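Local atomic coordinates of dTor_3x33L (Synthetic construct, PDB entry 4YY2), a protein that forms a computationally designed, closed left-handed toroid of three alpha/alpha repeats, apparently made to explore architecture rather than to perform a biochemical task. Residues L13-E18 / K94-K99; E62-E67 / L79-E84; K33-G38 / T42-E47; A17-T22 / A50-T55. All blocks are in the same frame, centred on the assembly; numbering follows the deposited sequence.

Contact 1 (L13-E18 / K94-K99); sequences LELIAE and KKKFWK
The seam where the first and last helices of the closed ring come together is made by Leu15 and Glu18 of helix 8-20 against Lys96 and Phe97 of helix 90-101. Leu15 spreads its two methyls over neighbouring residues of the other helix: CD1 lies 4.0 Å from CB of Phe97, and CD2 lies 4.1 Å from CB of Lys96. A branched leucine suits this position because one side chain can bridge two adjacent backbone positions. The phenyl ring of Phe97 does not lie flat on Leu15. With CG anti to the backbone N (chi1 175°) and so beside the carbonyl carbon, the ring presents its edge to CD1 of Leu15, near the ring plane.

The two segments run roughly antiparallel at 136°, with axes 10.9 Å apart. In this alpha/alpha toroid, helix 8-20 belongs to the inner ring of helices and helix 90-101 to the outer layer; being the first and last helices, they also join the two ends of the chain. Leu79 of helix 74-86 packs on both Leu15 and Phe97, adding a third helix to the apolar patch.

Towards solvent the chemistry becomes ionic. The extended chain of Lys96 carries NZ to within 3.5 Å of OE1 of Glu18, a weak hydrogen bond within a salt bridge, and the two side chains cross at nearly a right angle. Lysine fits here because its aliphatic base can lie beside Leu15 while its ammonium group reaches the solvent-facing side.

Contact 2 (E62-E67 / L79-E84); sequences EKFLKE and LELIAE
Apolar contact comes first, from Leu81 of helix 74-86, whose forked end straddles Lys63 and Phe64 of helix 57-69. CD1 of Leu81 rests 4.1 Å from CB of Phe64 and also near the edge of the phenyl ring, close to its plane, while CD2 lies 4.1 Å from CG of Lys63. The ring of Phe64 is enclosed further by Pro74, Val77 and Leu78 of helix 74-86. From helix 41-53, Leu46 touches both Phe64 and Leu81.

These segments pair an outer helix with the inner helix that follows it in the toroid. Their axes pass 11.2 Å apart at 143°, a spacing that leaves room for bulky leucine and phenylalanine between the backbones.

Ionic interaction occupies the outward side of that patch and is loose. The chain of Lys63 is bent at chi2 (44°) and again at chi4, which swings NZ out from its helix to lie between two carboxylates. OE2 of Glu67, one turn further along the same helix, is 3.8 Å from NZ of Lys63, and OE2 of Glu84 across the contact is 3.9 Å from it. Both are long salt bridges, and together they make a small network in which one lysine probably offsets two negative charges.

Like charges also approach: OE1 of Glu67 and OE1 of Glu80 are 4.6 Å apart, a repulsion probably eased by Lys63 beside Glu67 and by Lys94 of helix 90-101, which forms a salt bridge with OE2 of Glu80.

Contact 3 (K33-G38 / T42-E47); sequences KELRKG and TEVLLE
Glu34 makes the first touch along this segment, and it does so with its aliphatic base: CB lies 3.8 Å from CG2 of Val44 and almost as near to CG1, so both valine methyls cup it. A beta-branched valine offers this short, broad surface where the two backbones come close, their CA atoms at Glu34 and Val44 being only 6.7 Å apart. Beyond CG the glutamate bends (chi2 -61°), which brings the carboxylate within reach of Lys37 and Lys39. OE1 of Glu34 comes 4.4 Å from OE1 of Glu47, but Lys39 in the connecting loop forms salt bridges to both oxygens and probably offsets their repulsion. Glu47 has a further ionic partner in Lys61.

The CB of Leu35 leaves the backbone alongside the interface, yet the end of the side chain comes nearer, putting CD2 4.0 Å from CG2 of Val44. Lys37 then reaches back with an extended chain, its NZ 3.3 Å from OE2 of Glu34 on the syn side, 27° out of the carboxylate plane. At Gly38 the backbone takes positive phi, at which a side chain would press against the preceding carbonyl; Gly38 N bonds to Leu35 O. This Schellman motif terminates the helix, and the short loop after it turns the chain into helix 41-53, a helical hairpin of the alpha/alpha toroid.

Contact 4 (A17-T22 / A50-T55); sequences AEASGT and AEASGT
The carbonyl oxygen of Ala50, just ahead of the Ala52 that packs on Ala19 and Ser20, gathers several backbone amides as its helix ends: Thr55 N at 3.1 Å from Ala50 O, with weaker bonds from Ser53 N and Gly54 N. Here two inner helices of the toroid, 8-20 and 41-53, meet at their C-terminal ends. The first closes in a Schellman motif, in which Thr22 N bonds to Ala17 O at 3.1 Å and Gly21 adopts positive phi; Gly54 also has positive phi, at the end of the second. Glycine suits both positions because it tolerates that backbone angle readily.

Small residues let the helix ends come together, and the CA atoms of Ser20 and Ala52 are 4.5 Å apart. The methyl groups of Ala19 and Ala52 meet at 4.2 Å between their CB atoms, a close approach that the single methyl of each alanine allows. Ala85 and Ser86 of helix 74-86, the third inner helix, touch Ala52 and Ala19 respectively.

Ser20 OG stands beside its own backbone N (chi1 -63°), from where it reaches back along the helix to bond Ile16 O. That bond satisfies the hydroxyl inside its own helix, while its oxygen also lies snugly against the neighbouring methyl, Ser20 OG to Ala52 CB being 3.3 Å.

Contacts 1 and 2 share one plan: each sets a leucine of an inner helix against a phenylalanine and a lysine of an outer one, with a buried apolar part and an ionic pair at the outside. Contact 1 joins helices distant in sequence, whereas contact 2 joins consecutive ones and is nested inside the loop that contact 1 closes. Contact 3, farther from the centre, closes a short helical hairpin, its apolar touch centred on one valine and its charges at the surface. Contact 4 joins two inner helices at the surface through alanine and serine alone, without charge pairing. Helix 8-20 serves contacts 1 and 4, and helix 41-53 serves contacts 3 and 4.

Contact 1 (L13-E18 / K94-K99)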
loop_
_atom_site.group_PDB
_atom_site.type_symbol
_atom_site.label_atom_id
_atom_site.label_comp_id
_atom_site.label_asym_id
_atom_site.label_seq_id
_atom_site.Cartn_x
_atom_site.Cartn_y
_atom_site.Cartn_z
ATOM N N LEU A 13 -3.098 2.794 4.175
ATOM C CA LEU A 13 -2.076 2.886 5.250
ATOM C C LEU A 13 -2.335 1.932 6.391
ATOM O O LEU A 13 -1.371 1.378 6.932
ATOM C CB LEU A 13 -1.951 4.303 5.771
ATOM C CG LEU A 13 -1.362 5.283 4.743
ATOM C CD1 LEU A 13 -1.526 6.711 5.239
ATOM C CD2 LEU A 13 0.136 5.035 4.427
ATOM N N GLU A 14 -3.595 1.685 6.713
ATOM C CA GLU A 14 -3.944 0.726 7.755
ATOM C C GLU A 14 -3.604 -0.682 7.362
ATOM O O GLU A 14 -3.061 -1.474 8.162
ATOM C CB GLU A 14 -5.414 0.835 8.170
ATOM C CG GLU A 14 -5.701 2.135 8.949
ATOM C CD GLU A 14 -7.140 2.231 9.468
ATOM O OE1 GLU A 14 -7.950 1.328 9.187
ATOM O OE2 GLU A 14 -7.453 3.215 10.146
ATOM N N LEU A 15 -3.869 -1.003 6.102
ATOM C CA LEU A 15 -3.541 -2.309 5.574
ATOM C C LEU A 15 -2.030 -2.521 5.577
ATOM O O LEU A 15 -1.558 -3.636 5.818
ATOM C CB LEU A 15 -4.141 -2.524 4.148
ATOM C CG LEU A 15 -5.661 -2.588 4.113
ATOM C CD1 LEU A 15 -6.211 -2.585 2.727
ATOM C CD2 LEU A 15 -6.223 -3.756 4.920
ATOM N N ILE A 16 -1.283 -1.481 5.198
ATOM C CA ILE A 16 0.205 -1.528 5.201
ATOM C C ILE A 16 0.756 -1.708 6.618
ATOM O O ILE A 16 1.646 -2.570 6.833
ATOM C CB ILE A 16 0.806 -0.306 4.505
ATOM C CG1 ILE A 16 0.438 -0.330 2.999
ATOM C CG2 ILE A 16 2.299 -0.243 4.747
ATOM C CD1 ILE A 16 0.676 0.989 2.289
ATOM N N ALA A 17 0.178 -0.993 7.595
ATOM C CA ALA A 17 0.529 -1.268 8.976
ATOM C C ALA A 17 0.353 -2.714 9.406
ATOM O O ALA A 17 1.254 -3.335 10.065
ATOM C CB ALA A 17 -0.244 -0.355 9.907
ATOM N N GLU A 18 -0.813 -3.288 9.091
ATOM C CA GLU A 18 -1.023 -4.715 9.404
ATOM C C GLU A 18 0.016 -5.611 8.751
ATOM O O GLU A 18 0.560 -6.576 9.399
ATOM C CB GLU A 18 -2.409 -5.152 9.032
ATOM C CG GLU A 18 -2.829 -6.443 9.707
ATOM C CD GLU A 18 -4.339 -6.658 9.776
ATOM O OE1 GLU A 18 -5.079 -6.032 8.978
ATOM O OE2 GLU A 18 -4.784 -7.464 10.658
ATOM N N LYS A 94 -8.727 -7.137 -0.601
ATOM C CA LYS A 94 -9.736 -6.307 -1.284
ATOM C C LYS A 94 -11.003 -6.246 -0.455
ATOM O O LYS A 94 -11.589 -5.180 -0.317
ATOM C CB LYS A 94 -9.995 -6.797 -2.709
ATOM C CG LYS A 94 -8.798 -6.509 -3.638
ATOM C CD LYS A 94 -8.951 -7.083 -5.045
ATOM C CE LYS A 94 -7.637 -7.104 -5.794
ATOM N NZ LYS A 94 -7.713 -7.775 -7.121
ATOM N N LYS A 95 -11.429 -7.399 0.086
ATOM C CA LYS A 95 -12.607 -7.423 1.006
ATOM C C LYS A 95 -12.434 -6.467 2.137
ATOM O O LYS A 95 -13.386 -5.723 2.481
ATOM C CB LYS A 95 -12.971 -8.857 1.586
ATOM C CG LYS A 95 -11.855 -9.507 2.360
ATOM C CD LYS A 95 -12.276 -10.491 3.449
ATOM C CE LYS A 95 -11.110 -11.264 4.059
ATOM N NZ LYS A 95 -10.462 -10.532 5.181
ATOM N N LYS A 96 -11.254 -6.480 2.773
ATOM C CA LYS A 96 -10.985 -5.643 3.925
ATOM C C LYS A 96 -11.007 -4.190 3.597
ATOM O O LYS A 96 -11.512 -3.368 4.378
ATOM C CB LYS A 96 -9.652 -5.987 4.602
ATOM C CG LYS A 96 -9.644 -7.242 5.436
ATOM C CD LYS A 96 -8.223 -7.540 5.962
ATOM C CE LYS A 96 -8.134 -8.657 6.981
ATOM N NZ LYS A 96 -6.722 -8.675 7.479
ATOM N N PHE A 97 -10.445 -3.878 2.429
ATOM C CA PHE A 97 -10.412 -2.557 1.938
ATOM C C PHE A 97 -11.850 -1.965 1.862
ATOM O O PHE A 97 -12.132 -0.896 2.422
ATOM C CB PHE A 97 -9.670 -2.464 0.637
ATOM C CG PHE A 97 -9.718 -1.077 -0.005
ATOM C CD1 PHE A 97 -8.804 -0.079 0.376
ATOM C CD2 PHE A 97 -10.651 -0.783 -0.987
ATOM C CE1 PHE A 97 -8.861 1.187 -0.224
ATOM C CE2 PHE A 97 -10.691 0.495 -1.586
ATOM C CZ PHE A 97 -9.777 1.456 -1.184
ATOM N N TRP A 98 -12.722 -2.664 1.178
ATOM C CA TRP A 98 -14.067 -2.150 0.951
ATOM C C TRP A 98 -14.849 -2.113 2.255
ATOM O O TRP A 98 -15.689 -1.209 2.456
ATOM C CB TRP A 98 -14.753 -2.928 -0.210
ATOM C CG TRP A 98 -14.193 -2.555 -1.562
ATOM C CD1 TRP A 98 -13.326 -3.276 -2.298
ATOM C CD2 TRP A 98 -14.449 -1.372 -2.310
ATOM N NE1 TRP A 98 -13.015 -2.627 -3.451
ATOM C CE2 TRP A 98 -13.669 -1.436 -3.474
ATOM C CE3 TRP A 98 -15.240 -0.234 -2.092
ATOM C CZ2 TRP A 98 -13.706 -0.440 -4.488
ATOM C CZ3 TRP A 98 -15.266 0.764 -3.102
ATOM C CH2 TRP A 98 -14.478 0.654 -4.260
ATOM N N LYS A 99 -14.561 -3.069 3.151
ATOM C CA LYS A 99 -15.234 -3.111 4.460
ATOM C C LYS A 99 -14.885 -1.901 5.258
ATOM O O LYS A 99 -15.765 -1.269 5.855
ATOM C CB LYS A 99 -14.866 -4.333 5.319
ATOM C CG LYS A 99 -15.944 -5.380 5.383
ATOM C CD LYS A 99 -15.438 -6.647 6.068
ATOM C CE LYS A 99 -16.030 -7.886 5.447
ATOM N NZ LYS A 99 -15.559 -9.091 6.184
#

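Contact 2 (E62-E67 / L79-E84)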
loop_
_atom_site.group_PDB
_atom_site.type_symbol
_atom_site.label_atom_id
_atom_site.label_comp_id
_atom_site.label_asym_id
_atom_site.label_seq_id
_atom_site.Cartn_x
_atom_site.Cartn_y
_atom_site.Cartn_z
ATOM N N GLU A 62 8.594 -1.114 -10.057
ATOM C CA GLU A 62 8.538 -1.624 -11.440
ATOM C C GLU A 62 7.368 -2.535 -11.657
ATOM O O GLU A 62 6.724 -2.468 -12.701
ATOM C CB GLU A 62 9.825 -2.295 -11.939
ATOM C CG GLU A 62 10.938 -1.345 -12.252
ATOM C CD GLU A 62 10.732 -0.365 -13.433
ATOM O OE1 GLU A 62 10.005 -0.543 -14.372
ATOM O OE2 GLU A 62 11.434 0.607 -13.423
ATOM N N LYS A 63 7.039 -3.348 -10.654
ATOM C CA LYS A 63 5.887 -4.228 -10.768
ATOM C C LYS A 63 4.613 -3.424 -10.903
ATOM O O LYS A 63 3.780 -3.748 -11.710
ATOM C CB LYS A 63 5.733 -5.138 -9.556
ATOM C CG LYS A 63 4.622 -6.143 -9.688
ATOM C CD LYS A 63 4.551 -6.849 -11.045
ATOM C CE LYS A 63 3.814 -8.185 -10.980
ATOM N NZ LYS A 63 2.690 -8.193 -10.011
ATOM N N PHE A 64 4.468 -2.415 -10.065
ATOM C CA PHE A 64 3.351 -1.473 -10.135
ATOM C C PHE A 64 3.211 -0.898 -11.537
ATOM O O PHE A 64 2.137 -0.930 -12.144
ATOM C CB PHE A 64 3.500 -0.355 -9.099
ATOM C CG PHE A 64 2.394 0.661 -9.142
ATOM C CD1 PHE A 64 1.194 0.436 -8.504
ATOM C CD2 PHE A 64 2.596 1.878 -9.789
ATOM C CE1 PHE A 64 0.176 1.401 -8.552
ATOM C CE2 PHE A 64 1.593 2.871 -9.777
ATOM C CZ PHE A 64 0.403 2.642 -9.143
ATOM N N LEU A 65 4.261 -0.318 -12.025
ATOM C CA LEU A 65 4.225 0.319 -13.305
ATOM C C LEU A 65 3.892 -0.635 -14.483
ATOM O O LEU A 65 3.210 -0.293 -15.447
ATOM C CB LEU A 65 5.536 1.030 -13.553
ATOM C CG LEU A 65 5.837 2.222 -12.622
ATOM C CD1 LEU A 65 7.228 2.686 -12.958
ATOM C CD2 LEU A 65 4.810 3.359 -12.838
ATOM N N LYS A 66 4.455 -1.827 -14.422
ATOM C CA LYS A 66 4.164 -2.853 -15.424
ATOM C C LYS A 66 2.678 -3.198 -15.454
ATOM O O LYS A 66 2.079 -3.334 -16.519
ATOM C CB LYS A 66 5.040 -4.109 -15.124
ATOM C CG LYS A 66 4.744 -5.303 -16.025
ATOM C CD LYS A 66 5.800 -6.406 -15.838
ATOM C CE LYS A 66 5.646 -7.553 -16.868
ATOM N NZ LYS A 66 6.764 -7.648 -17.865
ATOM N N GLU A 67 2.076 -3.335 -14.268
ATOM C CA GLU A 67 0.656 -3.657 -14.118
ATOM C C GLU A 67 -0.212 -2.583 -14.650
ATOM O O GLU A 67 -1.199 -2.846 -15.352
ATOM C CB GLU A 67 0.289 -3.975 -12.664
ATOM C CG GLU A 67 0.951 -5.236 -12.156
ATOM C CD GLU A 67 0.503 -6.511 -12.839
ATOM O OE1 GLU A 67 -0.700 -6.818 -12.753
ATOM O OE2 GLU A 67 1.368 -7.223 -13.436
ATOM N N LEU A 79 -3.502 -2.903 -3.847
ATOM C CA LEU A 79 -4.085 -3.939 -2.990
ATOM C C LEU A 79 -3.385 -5.290 -3.209
ATOM O O LEU A 79 -3.184 -6.059 -2.251
ATOM C CB LEU A 79 -5.589 -4.015 -3.127
ATOM C CG LEU A 79 -6.284 -2.749 -2.592
ATOM C CD1 LEU A 79 -7.717 -2.654 -3.088
ATOM C CD2 LEU A 79 -6.245 -2.721 -1.069
ATOM N N GLU A 80 -3.138 -5.615 -4.466
ATOM C CA GLU A 80 -2.467 -6.878 -4.822
ATOM C C GLU A 80 -1.037 -6.930 -4.277
ATOM O O GLU A 80 -0.612 -7.955 -3.712
ATOM C CB GLU A 80 -2.519 -7.118 -6.319
ATOM C CG GLU A 80 -3.950 -7.300 -6.765
ATOM C CD GLU A 80 -4.125 -7.723 -8.207
ATOM O OE1 GLU A 80 -3.128 -7.796 -8.934
ATOM O OE2 GLU A 80 -5.302 -7.972 -8.592
ATOM N N LEU A 81 -0.355 -5.800 -4.307
ATOM C CA LEU A 81 0.956 -5.670 -3.723
ATOM C C LEU A 81 0.942 -5.803 -2.216
ATOM O O LEU A 81 1.807 -6.438 -1.644
ATOM C CB LEU A 81 1.609 -4.362 -4.158
ATOM C CG LEU A 81 1.960 -4.320 -5.636
ATOM C CD1 LEU A 81 2.408 -2.932 -6.146
ATOM C CD2 LEU A 81 3.030 -5.352 -5.967
ATOM N N ILE A 82 -0.071 -5.224 -1.581
ATOM C CA ILE A 82 -0.254 -5.367 -0.112
ATOM C C ILE A 82 -0.562 -6.814 0.285
ATOM O O ILE A 82 -0.018 -7.375 1.269
ATOM C CB ILE A 82 -1.336 -4.424 0.411
ATOM C CG1 ILE A 82 -0.866 -2.990 0.279
ATOM C CG2 ILE A 82 -1.687 -4.775 1.863
ATOM C CD1 ILE A 82 -1.954 -1.921 0.437
ATOM N N ALA A 83 -1.340 -7.474 -0.546
ATOM C CA ALA A 83 -1.598 -8.888 -0.319
ATOM C C ALA A 83 -0.310 -9.725 -0.392
ATOM O O ALA A 83 -0.064 -10.581 0.484
ATOM C CB ALA A 83 -2.661 -9.422 -1.267
ATOM N N GLU A 84 0.493 -9.468 -1.405
ATOM C CA GLU A 84 1.856 -10.124 -1.542
ATOM C C GLU A 84 2.697 -9.870 -0.284
ATOM O O GLU A 84 3.314 -10.788 0.276
ATOM C CB GLU A 84 2.586 -9.638 -2.802
ATOM C CG GLU A 84 2.082 -10.227 -4.125
ATOM C CD GLU A 84 2.624 -9.547 -5.400
ATOM O OE1 GLU A 84 3.855 -9.466 -5.540
ATOM O OE2 GLU A 84 1.838 -9.093 -6.291
#

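Contact 3 (K33-G38 / T42-E47)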
loop_
_atom_site.group_PDB
_atom_site.type_symbol
_atom_site.label_atom_id
_atom_site.label_comp_id
_atom_site.label_asym_id
_atom_site.label_seq_id
_atom_site.Cartn_x
_atom_site.Cartn_y
_atom_site.Cartn_z
ATOM N N LYS A 33 5.996 12.211 6.579
ATOM C CA LYS A 33 7.385 12.701 6.533
ATOM C C LYS A 33 8.001 12.572 5.136
ATOM O O LYS A 33 8.759 13.444 4.657
ATOM C CB LYS A 33 8.221 11.900 7.554
ATOM C CG LYS A 33 9.702 12.160 7.546
ATOM C CD LYS A 33 10.384 10.837 7.889
ATOM C CE LYS A 33 10.341 10.528 9.373
ATOM N NZ LYS A 33 11.725 10.547 9.966
ATOM N N GLU A 34 7.732 11.480 4.473
ATOM C CA GLU A 34 8.247 11.275 3.105
ATOM C C GLU A 34 7.634 12.228 2.070
ATOM O O GLU A 34 8.326 12.715 1.188
ATOM C CB GLU A 34 8.065 9.807 2.655
ATOM C CG GLU A 34 8.861 8.805 3.444
ATOM C CD GLU A 34 10.375 8.987 3.400
ATOM O OE1 GLU A 34 10.940 9.365 2.336
ATOM O OE2 GLU A 34 11.003 8.750 4.468
ATOM N N LEU A 35 6.341 12.517 2.228
ATOM C CA LEU A 35 5.685 13.515 1.419
ATOM C C LEU A 35 6.340 14.882 1.584
ATOM O O LEU A 35 6.489 15.645 0.609
ATOM C CB LEU A 35 4.206 13.610 1.783
ATOM C CG LEU A 35 3.382 12.370 1.363
ATOM C CD1 LEU A 35 1.952 12.544 1.851
ATOM C CD2 LEU A 35 3.403 12.167 -0.139
ATOM N N ARG A 36 6.725 15.201 2.814
ATOM C CA ARG A 36 7.377 16.492 3.107
ATOM C C ARG A 36 8.751 16.626 2.410
ATOM O O ARG A 36 9.240 17.752 2.194
ATOM C CB ARG A 36 7.506 16.718 4.606
ATOM C CG ARG A 36 6.221 17.098 5.275
ATOM C CD ARG A 36 6.449 17.682 6.668
ATOM N NE ARG A 36 7.028 16.738 7.620
ATOM C CZ ARG A 36 6.342 15.869 8.355
ATOM N NH1 ARG A 36 5.038 15.752 8.242
ATOM N NH2 ARG A 36 6.993 15.076 9.191
ATOM N N LYS A 37 9.359 15.498 2.073
ATOM C CA LYS A 37 10.581 15.455 1.229
ATOM C C LYS A 37 10.341 15.663 -0.256
ATOM O O LYS A 37 11.286 15.670 -1.041
ATOM C CB LYS A 37 11.315 14.127 1.368
ATOM C CG LYS A 37 11.846 13.841 2.721
ATOM C CD LYS A 37 12.490 12.473 2.673
ATOM C CE LYS A 37 12.879 12.037 4.050
ATOM N NZ LYS A 37 13.527 10.735 3.952
ATOM N N GLY A 38 9.084 15.755 -0.651
ATOM C CA GLY A 38 8.699 16.044 -2.035
ATOM C C GLY A 38 8.278 14.838 -2.858
ATOM O O GLY A 38 8.004 14.962 -4.054
ATOM N N THR A 42 1.536 8.037 -4.217
ATOM C CA THR A 42 1.701 6.677 -4.777
ATOM C C THR A 42 3.115 6.139 -4.586
ATOM O O THR A 42 3.335 4.941 -4.150
ATOM C CB THR A 42 1.351 6.612 -6.287
ATOM O OG1 THR A 42 -0.013 7.019 -6.471
ATOM C CG2 THR A 42 1.509 5.172 -6.794
ATOM N N GLU A 43 4.095 6.956 -4.907
ATOM C CA GLU A 43 5.486 6.543 -4.723
ATOM C C GLU A 43 5.795 6.120 -3.281
ATOM O O GLU A 43 6.463 5.099 -3.042
ATOM C CB GLU A 43 6.390 7.728 -5.061
ATOM C CG GLU A 43 7.838 7.443 -5.175
ATOM C CD GLU A 43 8.633 8.717 -5.450
ATOM O OE1 GLU A 43 8.085 9.853 -5.434
ATOM O OE2 GLU A 43 9.803 8.555 -5.671
ATOM N N VAL A 44 5.346 6.935 -2.301
ATOM C CA VAL A 44 5.522 6.594 -0.912
ATOM C C VAL A 44 4.818 5.310 -0.478
ATOM O O VAL A 44 5.394 4.471 0.227
ATOM C CB VAL A 44 5.057 7.720 0.018
ATOM C CG1 VAL A 44 5.301 7.381 1.461
ATOM C CG2 VAL A 44 5.804 9.006 -0.317
ATOM N N LEU A 45 3.578 5.128 -0.956
ATOM C CA LEU A 45 2.874 3.890 -0.647
ATOM C C LEU A 45 3.674 2.697 -1.124
ATOM O O LEU A 45 3.804 1.685 -0.442
ATOM C CB LEU A 45 1.479 3.870 -1.263
ATOM C CG LEU A 45 0.469 4.853 -0.585
ATOM C CD1 LEU A 45 -0.801 4.964 -1.413
ATOM C CD2 LEU A 45 0.144 4.445 0.831
ATOM N N LEU A 46 4.239 2.822 -2.335
ATOM C CA LEU A 46 5.042 1.703 -2.909
ATOM C C LEU A 46 6.282 1.448 -2.069
ATOM O O LEU A 46 6.639 0.259 -1.812
ATOM C CB LEU A 46 5.391 2.022 -4.388
ATOM C CG LEU A 46 4.151 1.968 -5.297
ATOM C CD1 LEU A 46 4.472 2.612 -6.625
ATOM C CD2 LEU A 46 3.584 0.569 -5.490
ATOM N N GLU A 47 6.945 2.511 -1.604
ATOM C CA GLU A 47 8.089 2.285 -0.723
ATOM C C GLU A 47 7.688 1.567 0.578
ATOM O O GLU A 47 8.464 0.743 1.126
ATOM C CB GLU A 47 8.776 3.600 -0.452
ATOM C CG GLU A 47 9.435 4.143 -1.719
ATOM C CD GLU A 47 10.194 5.445 -1.521
ATOM O OE1 GLU A 47 10.242 5.985 -0.426
ATOM O OE2 GLU A 47 10.716 5.985 -2.506
#

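Contact 4 (A17-T22 / A50-T55)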
loop_
_atom_site.group_PDB
_atom_site.type_symbol
_atom_site.label_atom_id
_atom_site.label_comp_id
_atom_site.label_asym_id
_atom_site.label_seq_id
_atom_site.Cartn_x
_atom_site.Cartn_y
_atom_site.Cartn_z
ATOM N N ALA A 17 0.178 -0.993 7.595
ATOM C CA ALA A 17 0.529 -1.268 8.976
ATOM C C ALA A 17 0.353 -2.714 9.406
ATOM O O ALA A 17 1.254 -3.335 10.065
ATOM C CB ALA A 17 -0.244 -0.355 9.907
ATOM N N GLU A 18 -0.813 -3.288 9.091
ATOM C CA GLU A 18 -1.023 -4.715 9.404
ATOM C C GLU A 18 0.016 -5.611 8.751
ATOM O O GLU A 18 0.560 -6.576 9.399
ATOM C CB GLU A 18 -2.409 -5.152 9.032
ATOM C CG GLU A 18 -2.829 -6.443 9.707
ATOM C CD GLU A 18 -4.339 -6.658 9.776
ATOM O OE1 GLU A 18 -5.079 -6.032 8.978
ATOM O OE2 GLU A 18 -4.784 -7.464 10.658
ATOM N N ALA A 19 0.354 -5.314 7.499
ATOM C CA ALA A 19 1.301 -6.178 6.741
ATOM C C ALA A 19 2.725 -6.020 7.312
ATOM O O ALA A 19 3.529 -6.940 7.187
ATOM C CB ALA A 19 1.319 -5.843 5.237
ATOM N N SER A 20 3.015 -4.861 7.916
ATOM C CA SER A 20 4.302 -4.434 8.441
ATOM C C SER A 20 4.523 -4.782 9.893
ATOM O O SER A 20 5.621 -4.628 10.349
ATOM C CB SER A 20 4.427 -2.877 8.396
ATOM O OG SER A 20 4.390 -2.379 7.052
ATOM N N GLY A 21 3.486 -5.167 10.592
ATOM C CA GLY A 21 3.533 -5.376 12.018
ATOM C C GLY A 21 3.861 -4.108 12.833
ATOM O O GLY A 21 4.486 -4.155 13.904
ATOM N N THR A 22 3.337 -2.964 12.350
ATOM C CA THR A 22 3.562 -1.682 12.947
ATOM C C THR A 22 2.180 -1.058 13.152
ATOM O O THR A 22 1.171 -1.564 12.686
ATOM C CB THR A 22 4.445 -0.832 11.974
ATOM O OG1 THR A 22 3.829 -0.785 10.702
ATOM C CG2 THR A 22 5.844 -1.445 11.894
ATOM N N ALA A 50 7.108 -2.069 -0.053
ATOM C CA ALA A 50 8.397 -2.727 -0.186
ATOM C C ALA A 50 9.009 -3.054 1.150
ATOM O O ALA A 50 9.497 -4.156 1.381
ATOM C CB ALA A 50 9.350 -1.877 -1.042
ATOM N N GLU A 51 8.943 -2.093 2.064
ATOM C CA GLU A 51 9.441 -2.268 3.427
ATOM C C GLU A 51 8.705 -3.406 4.143
ATOM O O GLU A 51 9.305 -4.220 4.850
ATOM C CB GLU A 51 9.212 -0.952 4.169
ATOM C CG GLU A 51 9.837 -0.748 5.525
ATOM C CD GLU A 51 10.177 0.741 5.614
ATOM O OE1 GLU A 51 9.369 1.528 6.121
ATOM O OE2 GLU A 51 11.219 1.140 5.047
ATOM N N ALA A 52 7.400 -3.423 3.962
ATOM C CA ALA A 52 6.541 -4.425 4.563
ATOM C C ALA A 52 6.827 -5.861 4.064
ATOM O O ALA A 52 6.695 -6.819 4.859
ATOM C CB ALA A 52 5.069 -4.095 4.338
ATOM N N SER A 53 7.232 -5.989 2.796
ATOM C CA SER A 53 7.556 -7.305 2.144
ATOM C C SER A 53 9.024 -7.719 2.196
ATOM O O SER A 53 9.348 -8.850 1.891
ATOM C CB SER A 53 7.113 -7.337 0.677
ATOM O OG SER A 53 7.394 -6.157 -0.007
ATOM N N GLY A 54 9.894 -6.783 2.558
ATOM C CA GLY A 54 11.331 -7.000 2.607
ATOM C C GLY A 54 11.960 -7.115 1.215
ATOM O O GLY A 54 12.822 -7.944 0.970
ATOM N N THR A 55 11.417 -6.325 0.298
ATOM C CA THR A 55 11.760 -6.322 -1.090
ATOM C C THR A 55 12.314 -4.974 -1.377
ATOM O O THR A 55 12.033 -4.079 -0.629
ATOM C CB THR A 55 10.479 -6.556 -1.937
ATOM O OG1 THR A 55 10.013 -7.886 -1.707
ATOM C CG2 THR A 55 10.766 -6.394 -3.403
#